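Local coordinates for protein Tp0751 (Treponema pallidum, PDB 5JK2) that mediates adhesion to extracellular matrix components and interactions with host cells, through a beta barrel with a non-canonical lipocalin fold, at residues 51-56 against 69-74; 91-96 against 105-110; 113-118 against 136-141; 128-133 against 149-154. The protein carries 1 engineered substitution. One frame throughout, in Å; residues are numbered along the deposited sequence.

In the fold
The four contacts sample one eight-stranded antiparallel barrel, the lipocalin-like part of Tp0751. Interactions 1, 2 and 4 each join adjacent strands, whereas interaction 3 sets strand 115-122 against the loop after strand 127-135. Along the chain, interaction 1 closes before interaction 2 opens and both precede the others; the segments of interactions 3 and 4 alternate. Centres of interactions 1 and 4 lie about 9 Å apart, because strand 52-56 abuts strand 149-153. Interactions 2 and 3, about 10 Å apart between centres, touch where strand 101-108 of interaction 2 pairs with strand 115-122 of interaction 3. The barrel is thus held by contacts between successive strands and sealed by its first and last, with interactions 2 and 3 on its surface.

Interaction 1. Residues 51-56 against 69-74; sequences AGLWIQ and LLFFDR
Trp-54 and Leu-70 form the hydrogen-bonded pair at the middle of this antiparallel contact: Trp-54 N reaches Leu-70 O at 2.6 Å, and Leu-70 N returns to Trp-54 O at 2.9 Å. A third backbone bond runs from Phe-72 N to Gly-52 O (3.1 Å), whereas the reciprocal one, Gly-52 N to Phe-72 O, is weak.

Aromatic contacts occupy both faces of the sheet. On the buried face Phe-72 directs its edge at the five-membered ring of Trp-54, in an offset edge-to-face pair with planes at 88°; Phe-72 CD1 lies 3.5 Å from Trp-54 CD1. On the other face the Phe-71 ring, its CG anti to the backbone N (chi1 -170°), lies against the strand opposite, and Gly-52 CA makes a CH-pi contact 4.2 Å from its centroid.

Aliphatic packing continues on the Phe-71 face. Ile-55 and Leu-69 lie side by side, Ile-55 CG1 3.7 Å from Leu-69 CD2, and Leu-53 CB rests on Phe-71 CD2.

Leu-50 O accepts from Trp-54 NE1. In the barrel, strand 78-83 flanks strand 69-73, strand 149-153 flanks strand 52-56, and from strand 127-135 Ile-128 touches Trp-54 and Val-130 touches Leu-70 inside the barrel.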
loop_
_atom_site.group_PDB
_atom_site.type_symbol
_atom_site.label_atom_id
_atom_site.label_comp_id
_atom_site.label_asym_id
_atom_site.label_seq_id
_atom_site.Cartn_x
_atom_site.Cartn_y
_atom_site.Cartn_z
ATOM N N ALA A 51 -3.064 -6.788 -0.453
ATOM C CA ALA A 51 -4.341 -6.987 0.222
ATOM C C ALA A 51 -4.142 -7.451 1.662
ATOM O O ALA A 51 -3.755 -8.593 1.908
ATOM C CB ALA A 51 -5.184 -7.988 -0.541
ATOM N N GLY A 52 -4.399 -6.549 2.607
ATOM C CA GLY A 52 -4.288 -6.861 4.019
ATOM C C GLY A 52 -3.765 -5.698 4.837
ATOM O O GLY A 52 -3.641 -4.583 4.341
ATOM N N LEU A 53 -3.452 -5.973 6.099
ATOM C CA LEU A 53 -2.994 -4.956 7.034
ATOM C C LEU A 53 -1.481 -4.810 7.005
ATOM O O LEU A 53 -0.760 -5.805 6.976
ATOM C CB LEU A 53 -3.446 -5.306 8.450
ATOM C CG LEU A 53 -2.991 -4.369 9.569
ATOM C CD1 LEU A 53 -3.571 -2.986 9.371
ATOM C CD2 LEU A 53 -3.394 -4.943 10.917
ATOM N N TRP A 54 -1.011 -3.567 7.038
ATOM C CA TRP A 54 0.417 -3.273 7.051
ATOM C C TRP A 54 0.746 -2.277 8.158
ATOM O O TRP A 54 0.076 -1.255 8.300
ATOM C CB TRP A 54 0.861 -2.727 5.697
ATOM C CG TRP A 54 0.737 -3.724 4.588
ATOM C CD1 TRP A 54 -0.395 -4.052 3.903
ATOM C CD2 TRP A 54 1.787 -4.524 4.032
ATOM N NE1 TRP A 54 -0.117 -5.007 2.956
ATOM C CE2 TRP A 54 1.216 -5.313 3.014
ATOM C CE3 TRP A 54 3.154 -4.648 4.295
ATOM C CZ2 TRP A 54 1.966 -6.214 2.262
ATOM C CZ3 TRP A 54 3.897 -5.543 3.546
ATOM C CH2 TRP A 54 3.302 -6.313 2.541
ATOM N N ILE A 55 1.776 -2.590 8.941
ATOM C CA ILE A 55 2.183 -1.754 10.066
ATOM C C ILE A 55 3.564 -1.162 9.813
ATOM O O ILE A 55 4.478 -1.865 9.387
ATOM C CB ILE A 55 2.205 -2.548 11.386
ATOM C CG1 ILE A 55 0.832 -3.158 11.668
ATOM C CG2 ILE A 55 2.602 -1.650 12.545
ATOM C CD1 ILE A 55 0.603 -4.481 11.009
ATOM N N GLN A 56 3.717 0.127 10.098
ATOM C CA GLN A 56 4.958 0.829 9.795
ATOM C C GLN A 56 6.083 0.435 10.750
ATOM O O GLN A 56 5.843 0.144 11.920
ATOM C CB GLN A 56 4.749 2.342 9.850
ATOM C CG GLN A 56 5.964 3.128 9.404
ATOM C CD GLN A 56 5.695 4.609 9.281
ATOM O OE1 GLN A 56 6.288 5.423 9.988
ATOM N NE2 GLN A 56 4.792 4.968 8.376
ATOM N N LEU A 69 -0.757 2.897 10.055
ATOM C CA LEU A 69 -1.247 1.643 9.487
ATOM C C LEU A 69 -1.823 1.830 8.097
ATOM O O LEU A 69 -2.532 2.799 7.834
ATOM C CB LEU A 69 -2.329 1.031 10.375
ATOM C CG LEU A 69 -2.070 0.989 11.877
ATOM C CD1 LEU A 69 -3.293 0.447 12.604
ATOM C CD2 LEU A 69 -0.834 0.158 12.179
ATOM N N LEU A 70 -1.523 0.880 7.216
ATOM C CA LEU A 70 -2.136 0.824 5.897
ATOM C C LEU A 70 -2.872 -0.493 5.723
ATOM O O LEU A 70 -2.304 -1.563 5.940
ATOM C CB LEU A 70 -1.090 0.973 4.791
ATOM C CG LEU A 70 -0.379 2.320 4.657
ATOM C CD1 LEU A 70 0.692 2.231 3.584
ATOM C CD2 LEU A 70 -1.364 3.433 4.338
ATOM N N PHE A 71 -4.142 -0.406 5.344
ATOM C CA PHE A 71 -4.902 -1.580 4.952
ATOM C C PHE A 71 -5.372 -1.397 3.516
ATOM O O PHE A 71 -6.106 -0.460 3.206
ATOM C CB PHE A 71 -6.093 -1.819 5.884
ATOM C CG PHE A 71 -6.762 -3.150 5.678
ATOM C CD1 PHE A 71 -7.600 -3.355 4.597
ATOM C CD2 PHE A 71 -6.541 -4.197 6.556
ATOM C CE1 PHE A 71 -8.209 -4.575 4.400
ATOM C CE2 PHE A 71 -7.151 -5.422 6.360
ATOM C CZ PHE A 71 -7.986 -5.608 5.281
ATOM N N PHE A 72 -4.926 -2.291 2.640
ATOM C CA PHE A 72 -5.327 -2.268 1.240
ATOM C C PHE A 72 -6.546 -3.163 1.046
ATOM O O PHE A 72 -6.430 -4.386 1.033
ATOM C CB PHE A 72 -4.172 -2.722 0.343
ATOM C CG PHE A 72 -2.927 -1.888 0.489
ATOM C CD1 PHE A 72 -2.075 -2.073 1.566
ATOM C CD2 PHE A 72 -2.605 -0.925 -0.452
ATOM C CE1 PHE A 72 -0.932 -1.310 1.704
ATOM C CE2 PHE A 72 -1.462 -0.160 -0.318
ATOM C CZ PHE A 72 -0.626 -0.354 0.761
ATOM N N ASP A 73 -7.716 -2.546 0.914
ATOM C CA ASP A 73 -8.964 -3.290 0.765
ATOM C C ASP A 73 -9.176 -3.686 -0.695
ATOM O O ASP A 73 -9.680 -2.901 -1.499
ATOM C CB ASP A 73 -10.144 -2.460 1.276
ATOM C CG ASP A 73 -11.408 -3.280 1.440
ATOM O OD1 ASP A 73 -11.764 -4.037 0.514
ATOM O OD2 ASP A 73 -12.043 -3.171 2.508
ATOM N N ARG A 74 -8.798 -4.917 -1.019
ATOM C CA ARG A 74 -8.831 -5.410 -2.392
ATOM C C ARG A 74 -10.239 -5.448 -2.969
ATOM O O ARG A 74 -10.448 -5.128 -4.138
ATOM C CB ARG A 74 -8.220 -6.807 -2.457
ATOM C CG ARG A 74 -8.222 -7.412 -3.848
ATOM C CD ARG A 74 -7.417 -8.698 -3.897
ATOM N NE ARG A 74 -6.822 -8.910 -5.212
ATOM C CZ ARG A 74 -5.807 -8.198 -5.693
ATOM N NH1 ARG A 74 -5.274 -7.222 -4.968
ATOM N NH2 ARG A 74 -5.324 -8.457 -6.901
#

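Interaction 2. Residues 91-96 against 105-110; sequences LVDSAH and LTRNTA
Leu-105 O is gripped by two successive amides, Asp-93 N at 2.7 Å and Ser-94 N at 3.2 Å, which defines a classic beta bulge in the hairpin of strands 86-98 and 101-108. Asp-93 N approaches nearly end-on to the carbonyl and Ser-94 N uses a lone pair in its plane. Leu-105 N answers to Ser-94 O in an almost straight bond (177°).

At the bulge the CB of Asp-93 points toward the partner strand, where Arg-107 holds the carboxylate side-on in a two-pronged salt bridge: NH1 to OD1 at 2.6 Å and NE to the syn lone pair of OD2 at 2.7 Å. The bend at chi3 (41°) turns the NE-NH1 edge of the guanidinium to the two carboxylate oxygens, the planes 33° apart. Leu-91 CD1 lies 3.5 Å from Arg-107 NH2.

Arg-115 on strand 115-122 adds a long, weak ion pair to Asp-93 OD2. With two guanidinium groups nearby, the carboxylate is probably favoured in its ionised form. The bulge thus brings it within reach of Arg-107, consistent with a charge pair linking the two strands at the surface.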
loop_
_atom_site.group_PDB
_atom_site.type_symbol
_atom_site.label_atom_id
_atom_site.label_comp_id
_atom_site.label_asym_id
_atom_site.label_seq_id
_atom_site.Cartn_x
_atom_site.Cartn_y
_atom_site.Cartn_z
ATOM N N LEU A 91 -10.279 5.984 -2.138
ATOM C CA LEU A 91 -10.653 5.059 -3.194
ATOM C C LEU A 91 -9.609 5.077 -4.297
ATOM O O LEU A 91 -9.151 6.143 -4.702
ATOM C CB LEU A 91 -12.022 5.417 -3.769
ATOM C CG LEU A 91 -13.163 5.605 -2.772
ATOM C CD1 LEU A 91 -13.909 6.890 -3.080
ATOM C CD2 LEU A 91 -14.107 4.416 -2.808
ATOM N N VAL A 92 -9.246 3.898 -4.790
ATOM C CA VAL A 92 -8.238 3.789 -5.838
ATOM C C VAL A 92 -8.825 4.138 -7.200
ATOM O O VAL A 92 -9.653 3.404 -7.740
ATOM C CB VAL A 92 -7.637 2.374 -5.905
ATOM C CG1 VAL A 92 -6.502 2.327 -6.922
ATOM C CG2 VAL A 92 -7.136 1.939 -4.534
ATOM N N ASP A 93 -8.384 5.263 -7.752
ATOM C CA ASP A 93 -8.820 5.686 -9.073
ATOM C C ASP A 93 -7.997 4.983 -10.149
ATOM O O ASP A 93 -8.473 4.765 -11.264
ATOM C CB ASP A 93 -8.702 7.205 -9.209
ATOM C CG ASP A 93 -9.886 7.941 -8.607
ATOM O OD1 ASP A 93 -11.034 7.499 -8.815
ATOM O OD2 ASP A 93 -9.665 8.967 -7.931
ATOM N N SER A 94 -6.762 4.630 -9.805
ATOM C CA SER A 94 -5.898 3.858 -10.696
ATOM C C SER A 94 -4.786 3.163 -9.913
ATOM O O SER A 94 -4.458 3.557 -8.794
ATOM C CB SER A 94 -5.294 4.754 -11.786
ATOM O OG SER A 94 -4.296 5.614 -11.265
ATOM N N ALA A 95 -4.212 2.125 -10.512
ATOM C CA ALA A 95 -3.134 1.367 -9.886
ATOM C C ALA A 95 -2.329 0.613 -10.941
ATOM O O ALA A 95 -2.889 -0.159 -11.722
ATOM C CB ALA A 95 -3.695 0.404 -8.857
ATOM N N HIS A 96 -1.017 0.837 -10.950
ATOM C CA HIS A 96 -0.131 0.252 -11.953
ATOM C C HIS A 96 1.082 -0.407 -11.315
ATOM O O HIS A 96 1.680 0.136 -10.390
ATOM C CB HIS A 96 0.332 1.319 -12.950
ATOM C CG HIS A 96 -0.672 1.615 -14.022
ATOM N ND1 HIS A 96 -1.656 2.569 -13.880
ATOM C CD2 HIS A 96 -0.847 1.073 -15.251
ATOM C CE1 HIS A 96 -2.391 2.607 -14.975
ATOM N NE2 HIS A 96 -1.922 1.709 -15.824
ATOM N N LEU A 105 -3.071 5.895 -7.507
ATOM C CA LEU A 105 -3.702 7.210 -7.504
ATOM C C LEU A 105 -5.026 7.058 -6.778
ATOM O O LEU A 105 -5.979 6.496 -7.318
ATOM C CB LEU A 105 -3.910 7.752 -8.925
ATOM C CG LEU A 105 -4.382 9.206 -9.098
ATOM C CD1 LEU A 105 -5.876 9.365 -8.830
ATOM C CD2 LEU A 105 -3.586 10.169 -8.219
ATOM N N THR A 106 -5.073 7.553 -5.545
ATOM C CA THR A 106 -6.230 7.364 -4.684
ATOM C C THR A 106 -6.937 8.690 -4.430
ATOM O O THR A 106 -6.364 9.749 -4.656
ATOM C CB THR A 106 -5.825 6.739 -3.344
ATOM O OG1 THR A 106 -5.230 7.738 -2.507
ATOM C CG2 THR A 106 -4.832 5.608 -3.554
ATOM N N ARG A 107 -8.176 8.623 -3.951
ATOM C CA ARG A 107 -8.998 9.813 -3.773
ATOM C C ARG A 107 -9.855 9.723 -2.519
ATOM O O ARG A 107 -10.556 8.733 -2.302
ATOM C CB ARG A 107 -9.879 10.014 -5.003
ATOM C CG ARG A 107 -11.026 11.000 -4.826
ATOM C CD ARG A 107 -11.792 11.178 -6.128
ATOM N NE ARG A 107 -11.988 9.909 -6.830
ATOM C CZ ARG A 107 -12.952 9.033 -6.556
ATOM N NH1 ARG A 107 -13.041 7.909 -7.254
ATOM N NH2 ARG A 107 -13.826 9.272 -5.587
ATOM N N ASN A 108 -9.801 10.772 -1.702
ATOM C CA ASN A 108 -10.544 10.818 -0.449
ATOM C C ASN A 108 -12.027 10.531 -0.664
ATOM O O ASN A 108 -12.603 10.919 -1.680
ATOM C CB ASN A 108 -10.348 12.180 0.223
ATOM C CG ASN A 108 -11.164 12.333 1.492
ATOM O OD1 ASN A 108 -12.212 12.978 1.495
ATOM N ND2 ASN A 108 -10.683 11.743 2.579
ATOM N N THR A 109 -12.634 9.829 0.287
ATOM C CA THR A 109 -14.029 9.412 0.166
ATOM C C THR A 109 -14.998 10.586 0.254
ATOM O O THR A 109 -15.986 10.640 -0.478
ATOM C CB THR A 109 -14.404 8.389 1.255
ATOM O OG1 THR A 109 -14.071 8.910 2.546
ATOM C CG2 THR A 109 -13.663 7.084 1.037
ATOM N N ALA A 110 -14.715 11.518 1.156
ATOM C CA ALA A 110 -15.597 12.657 1.376
ATOM C C ALA A 110 -15.410 13.737 0.318
ATOM O O ALA A 110 -16.379 14.209 -0.277
ATOM C CB ALA A 110 -15.360 13.236 2.758
#

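Interaction 3. Residues 113-118 against 136-141; sequences SIRRRL and VARLKI
Ile-114 and Val-136 supply the apolar part of this surface contact: the side chains lie side by side and point the same way, with Ile-114 CG1 3.7 Å from Val-136 CG2. Val-136 sends CG2 anti to its own amide nitrogen while CG1 takes the position between N and carbonyl carbon (chi1 75°), and it is the CG2 branch that touches. Beside them the backbones come close as well, Val-136 CA making a CA-H...O contact of 3.6 Å with Ser-113 O.

Further along, the contact passes to long basic side chains. Arg-117, extended from CG to NE, crosses Lys-140 at about a right angle, its NH2 3.7 Å from Lys-140 CB and the aliphatic portions meeting CD against CD. The guanidinium groups of Arg-115 and Arg-138 are modelled nearly perpendicular, but with their NH1 atoms 2.9 Å apart although both are donors, so the exact placement of these ends is doubtful.

Asp-135 probably helps to draw the arginines together: its OD2 forms a salt bridge with Arg-117 NH2 and has long, weak ion pairs with Arg-115 and Arg-138. Strand 115-122 is held between strand 101-108, to which Ile-114 just before it bonds through the backbone at Asn-108, and strand 127-135, whose Asp-135 is backbone hydrogen-bonded to Arg-115 just before the 136-141 loop departs.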
loop_
_atom_site.group_PDB
_atom_site.type_symbol
_atom_site.label_atom_id
_atom_site.label_comp_id
_atom_site.label_asym_id
_atom_site.label_seq_id
_atom_site.Cartn_x
_atom_site.Cartn_y
_atom_site.Cartn_z
ATOM N N SER A 113 -11.674 16.653 -4.116
ATOM C CA SER A 113 -10.580 17.599 -4.298
ATOM C C SER A 113 -9.271 17.057 -3.743
ATOM O O SER A 113 -8.194 17.340 -4.270
ATOM C CB SER A 113 -10.914 18.922 -3.612
ATOM O OG SER A 113 -12.263 19.284 -3.836
ATOM N N ILE A 114 -9.379 16.272 -2.678
ATOM C CA ILE A 114 -8.216 15.761 -1.974
ATOM C C ILE A 114 -7.926 14.327 -2.395
ATOM O O ILE A 114 -8.771 13.443 -2.265
ATOM C CB ILE A 114 -8.424 15.836 -0.453
ATOM C CG1 ILE A 114 -8.581 17.299 -0.017
ATOM C CG2 ILE A 114 -7.259 15.176 0.285
ATOM C CD1 ILE A 114 -9.249 17.473 1.307
ATOM N N ARG A 115 -6.711 14.118 -2.885
ATOM C CA ARG A 115 -6.285 12.834 -3.408
ATOM C C ARG A 115 -4.916 12.509 -2.829
ATOM O O ARG A 115 -4.355 13.310 -2.087
ATOM C CB ARG A 115 -6.260 12.878 -4.936
ATOM C CG ARG A 115 -7.582 13.342 -5.532
ATOM C CD ARG A 115 -7.848 12.747 -6.903
ATOM N NE ARG A 115 -6.851 13.151 -7.887
ATOM C CZ ARG A 115 -6.894 12.820 -9.174
ATOM N NH1 ARG A 115 -5.941 13.234 -9.997
ATOM N NH2 ARG A 115 -7.887 12.075 -9.640
ATOM N N ARG A 116 -4.380 11.339 -3.157
ATOM C CA ARG A 116 -3.104 10.914 -2.593
ATOM C C ARG A 116 -2.385 9.915 -3.496
ATOM O O ARG A 116 -2.944 8.881 -3.862
ATOM C CB ARG A 116 -3.326 10.306 -1.207
ATOM C CG ARG A 116 -2.052 9.926 -0.471
ATOM C CD ARG A 116 -2.334 9.585 0.979
ATOM N NE ARG A 116 -2.661 10.775 1.758
ATOM C CZ ARG A 116 -3.197 10.753 2.973
ATOM N NH1 ARG A 116 -3.477 9.597 3.561
ATOM N NH2 ARG A 116 -3.457 11.888 3.603
ATOM N N ARG A 117 -1.143 10.237 -3.850
ATOM C CA ARG A 117 -0.308 9.354 -4.659
ATOM C C ARG A 117 0.572 8.487 -3.777
ATOM O O ARG A 117 1.138 8.962 -2.794
ATOM C CB ARG A 117 0.561 10.163 -5.618
ATOM C CG ARG A 117 -0.240 10.910 -6.657
ATOM C CD ARG A 117 0.640 11.513 -7.739
ATOM N NE ARG A 117 -0.126 11.806 -8.949
ATOM C CZ ARG A 117 -0.965 12.831 -9.078
ATOM N NH1 ARG A 117 -1.619 13.011 -10.218
ATOM N NH2 ARG A 117 -1.159 13.673 -8.071
ATOM N N LEU A 118 0.694 7.217 -4.148
ATOM C CA LEU A 118 1.445 6.251 -3.362
ATOM C C LEU A 118 2.496 5.561 -4.219
ATOM O O LEU A 118 2.286 5.325 -5.408
ATOM C CB LEU A 118 0.499 5.212 -2.750
ATOM C CG LEU A 118 0.544 5.049 -1.228
ATOM C CD1 LEU A 118 0.098 6.328 -0.541
ATOM C CD2 LEU A 118 -0.316 3.875 -0.786
ATOM N N VAL A 136 -3.972 18.133 -3.348
ATOM C CA VAL A 136 -5.206 18.882 -3.118
ATOM C C VAL A 136 -5.495 19.799 -4.307
ATOM O O VAL A 136 -4.573 20.232 -4.999
ATOM C CB VAL A 136 -5.135 19.722 -1.827
ATOM C CG1 VAL A 136 -4.253 20.947 -2.048
ATOM C CG2 VAL A 136 -6.535 20.118 -1.371
ATOM N N ALA A 137 -6.770 20.114 -4.514
ATOM C CA ALA A 137 -7.207 20.837 -5.707
ATOM C C ALA A 137 -6.757 20.056 -6.946
ATOM O O ALA A 137 -7.406 19.062 -7.312
ATOM C CB ALA A 137 -6.668 22.272 -5.726
ATOM N N ARG A 138 -5.671 20.487 -7.596
ATOM C CA ARG A 138 -5.130 19.719 -8.725
ATOM C C ARG A 138 -3.602 19.690 -8.913
ATOM O O ARG A 138 -3.116 18.969 -9.791
ATOM C CB ARG A 138 -5.753 20.220 -10.031
ATOM C CG ARG A 138 -6.859 19.316 -10.580
ATOM C CD ARG A 138 -6.597 18.830 -12.028
ATOM N NE ARG A 138 -6.272 17.398 -12.273
ATOM C CZ ARG A 138 -5.495 16.595 -11.528
ATOM N NH1 ARG A 138 -5.293 15.327 -11.899
ATOM N NH2 ARG A 138 -4.916 17.022 -10.418
ATOM N N LEU A 139 -2.841 20.461 -8.139
ATOM C CA LEU A 139 -1.373 20.358 -8.189
ATOM C C LEU A 139 -0.848 19.536 -7.009
ATOM O O LEU A 139 -1.209 19.790 -5.858
ATOM C CB LEU A 139 -0.689 21.734 -8.185
ATOM C CG LEU A 139 0.837 21.664 -8.379
ATOM C CD1 LEU A 139 1.194 21.028 -9.718
ATOM C CD2 LEU A 139 1.467 23.040 -8.255
ATOM N N LYS A 140 0.023 18.571 -7.299
ATOM C CA LYS A 140 0.546 17.672 -6.278
ATOM C C LYS A 140 1.610 18.381 -5.443
ATOM O O LYS A 140 2.485 19.054 -5.981
ATOM C CB LYS A 140 1.117 16.404 -6.924
ATOM C CG LYS A 140 2.639 16.270 -6.898
ATOM C CD LYS A 140 3.052 14.887 -7.374
ATOM C CE LYS A 140 4.573 14.703 -7.377
ATOM N NZ LYS A 140 4.978 13.273 -7.503
ATOM N N ILE A 141 1.529 18.215 -4.126
ATOM C CA ILE A 141 2.411 18.903 -3.187
ATOM C C ILE A 141 3.090 17.851 -2.303
ATOM O O ILE A 141 2.420 17.181 -1.522
ATOM C CB ILE A 141 1.610 19.922 -2.337
ATOM C CG1 ILE A 141 0.882 20.934 -3.238
ATOM C CG2 ILE A 141 2.514 20.666 -1.373
ATOM C CD1 ILE A 141 -0.596 21.091 -2.943
#

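Interaction 4. Residues 128-133 against 149-154; sequences IHVRAV and GQYTRY
The last two strands of the lipocalin-like barrel, 127-135 and 149-153, pair here as antiparallel neighbours, with Ile-128 opposite Tyr-151 and Val-130 opposite Gly-149. The short segments meet at 138° between their directions, a strong twist, and strand 127-135 is interrupted just beyond Val-130. Each of these pairs is tied in both directions. Val-130 N reaches Gly-149 O at 2.9 Å in an almost straight bond, and Gly-149 N returns to Val-130 O at 3.1 Å; Ile-128 N meets Tyr-151 O at 3.1 Å, while Tyr-151 N bonds to Ile-128 O at 3.2 Å.

On the buried face Tyr-151 is wedged against two aliphatic side chains. Its CB meets Ile-128 CG1 at 3.6 Å, and the CD1 side of its ring lies 3.4 Å from Val-130 CG2. With CG anti to the carbonyl carbon (chi1 -70°), Tyr-151 turns its ring along the strand toward Val-130. The phenol end is anchored outside the pair, by Trp-147 O and Gln-56 NE2.

The exposed face is built differently. His-129 lays its imidazole flat over the backbone of Gly-149, whose carbonyl O sits over the ring centre and whose CA makes a CH-pi contact 4.3 Å from the centroid. Beside it, Gln-150, with CG anti to its backbone N, brings that carbon to 3.3 Å from Ile-128 O.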
loop_
_atom_site.group_PDB
_atom_site.type_symbol
_atom_site.label_atom_id
_atom_site.label_comp_id
_atom_site.label_asym_id
_atom_site.label_seq_id
_atom_site.Cartn_x
_atom_site.Cartn_y
_atom_site.Cartn_z
ATOM N N ILE A 128 7.512 -3.969 2.587
ATOM C CA ILE A 128 7.435 -2.939 1.557
ATOM C C ILE A 128 8.073 -1.643 2.043
ATOM O O ILE A 128 8.494 -1.540 3.196
ATOM C CB ILE A 128 5.970 -2.651 1.144
ATOM C CG1 ILE A 128 5.160 -2.134 2.341
ATOM C CG2 ILE A 128 5.324 -3.899 0.575
ATOM C CD1 ILE A 128 3.834 -1.503 1.971
ATOM N N HIS A 129 8.134 -0.655 1.157
ATOM C CA HIS A 129 8.504 0.699 1.541
ATOM C C HIS A 129 7.590 1.674 0.812
ATOM O O HIS A 129 7.458 1.616 -0.411
ATOM C CB HIS A 129 9.970 0.995 1.224
ATOM C CG HIS A 129 10.497 2.212 1.921
ATOM N ND1 HIS A 129 11.382 2.144 2.976
ATOM C CD2 HIS A 129 10.245 3.529 1.726
ATOM C CE1 HIS A 129 11.660 3.367 3.394
ATOM N NE2 HIS A 129 10.982 4.225 2.653
ATOM N N VAL A 130 6.955 2.561 1.571
ATOM C CA VAL A 130 5.935 3.448 1.026
ATOM C C VAL A 130 6.391 4.903 0.984
ATOM O O VAL A 130 7.050 5.389 1.902
ATOM C CB VAL A 130 4.631 3.371 1.846
ATOM C CG1 VAL A 130 3.542 4.231 1.208
ATOM C CG2 VAL A 130 4.162 1.930 1.967
ATOM N N ARG A 131 6.024 5.580 -0.099
ATOM C CA ARG A 131 6.196 7.017 -0.233
ATOM C C ARG A 131 4.838 7.587 -0.612
ATOM O O ARG A 131 4.198 7.107 -1.546
ATOM C CB ARG A 131 7.271 7.349 -1.278
ATOM C CG ARG A 131 7.197 8.743 -1.911
ATOM C CD ARG A 131 7.750 9.836 -1.002
ATOM N NE ARG A 131 7.765 11.137 -1.676
ATOM C CZ ARG A 131 8.310 12.245 -1.179
ATOM N NH1 ARG A 131 8.899 12.233 0.009
ATOM N NH2 ARG A 131 8.266 13.370 -1.879
ATOM N N ALA A 132 4.399 8.600 0.126
ATOM C CA ALA A 132 3.087 9.194 -0.089
ATOM C C ALA A 132 3.213 10.671 -0.433
ATOM O O ALA A 132 4.102 11.360 0.066
ATOM C CB ALA A 132 2.214 9.006 1.140
ATOM N N VAL A 133 2.322 11.145 -1.296
ATOM C CA VAL A 133 2.325 12.536 -1.726
ATOM C C VAL A 133 0.900 13.031 -1.910
ATOM O O VAL A 133 0.151 12.496 -2.725
ATOM C CB VAL A 133 3.099 12.719 -3.047
ATOM C CG1 VAL A 133 2.965 14.150 -3.563
ATOM C CG2 VAL A 133 4.557 12.345 -2.855
ATOM N N GLY A 149 7.710 5.473 4.912
ATOM C CA GLY A 149 8.505 4.574 5.726
ATOM C C GLY A 149 8.345 3.123 5.328
ATOM O O GLY A 149 7.667 2.802 4.353
ATOM N N GLN A 150 8.978 2.245 6.097
ATOM C CA GLN A 150 8.921 0.816 5.845
ATOM C C GLN A 150 7.705 0.218 6.543
ATOM O O GLN A 150 7.368 0.619 7.656
ATOM C CB GLN A 150 10.202 0.139 6.331
ATOM C CG GLN A 150 10.344 -1.307 5.902
ATOM C CD GLN A 150 11.466 -2.020 6.624
ATOM O OE1 GLN A 150 11.987 -1.532 7.626
ATOM N NE2 GLN A 150 11.846 -3.181 6.115
ATOM N N TYR A 151 7.050 -0.730 5.882
ATOM C CA TYR A 151 5.913 -1.435 6.463
ATOM C C TYR A 151 6.133 -2.938 6.423
ATOM O O TYR A 151 6.915 -3.441 5.619
ATOM C CB TYR A 151 4.617 -1.088 5.727
ATOM C CG TYR A 151 4.138 0.321 5.948
ATOM C CD1 TYR A 151 4.708 1.383 5.262
ATOM C CD2 TYR A 151 3.110 0.591 6.839
ATOM C CE1 TYR A 151 4.272 2.677 5.461
ATOM C CE2 TYR A 151 2.666 1.880 7.044
ATOM C CZ TYR A 151 3.249 2.920 6.354
ATOM O OH TYR A 151 2.804 4.205 6.562
ATOM N N THR A 152 5.428 -3.646 7.299
ATOM C CA THR A 152 5.440 -5.100 7.308
ATOM C C THR A 152 4.018 -5.600 7.483
ATOM O O THR A 152 3.283 -5.104 8.333
ATOM C CB THR A 152 6.323 -5.662 8.434
ATOM O OG1 THR A 152 5.882 -5.145 9.696
ATOM C CG2 THR A 152 7.771 -5.280 8.216
ATOM N N ARG A 153 3.626 -6.576 6.676
ATOM C CA ARG A 153 2.272 -7.103 6.761
ATOM C C ARG A 153 2.083 -7.877 8.058
ATOM O O ARG A 153 3.013 -8.522 8.548
ATOM C CB ARG A 153 1.958 -7.998 5.562
ATOM C CG ARG A 153 0.472 -8.301 5.391
ATOM C CD ARG A 153 0.232 -9.204 4.201
ATOM N NE ARG A 153 -1.188 -9.359 3.898
ATOM C CZ ARG A 153 -1.994 -10.237 4.489
ATOM N NH1 ARG A 153 -3.270 -10.303 4.138
ATOM N NH2 ARG A 153 -1.531 -11.047 5.434
ATOM N N TYR A 154 0.875 -7.810 8.609
ATOM C CA TYR A 154 0.597 -8.453 9.886
ATOM C C TYR A 154 0.398 -9.952 9.712
ATOM O O TYR A 154 -0.297 -10.404 8.799
ATOM C CB TYR A 154 -0.638 -7.850 10.567
ATOM C CG TYR A 154 -0.940 -8.509 11.904
ATOM C CD1 TYR A 154 -0.282 -8.118 13.063
ATOM C CD2 TYR A 154 -1.853 -9.551 11.996
ATOM C CE1 TYR A 154 -0.544 -8.738 14.282
ATOM C CE2 TYR A 154 -2.120 -10.170 13.207
ATOM C CZ TYR A 154 -1.466 -9.762 14.343
ATOM O OH TYR A 154 -1.743 -10.389 15.538
#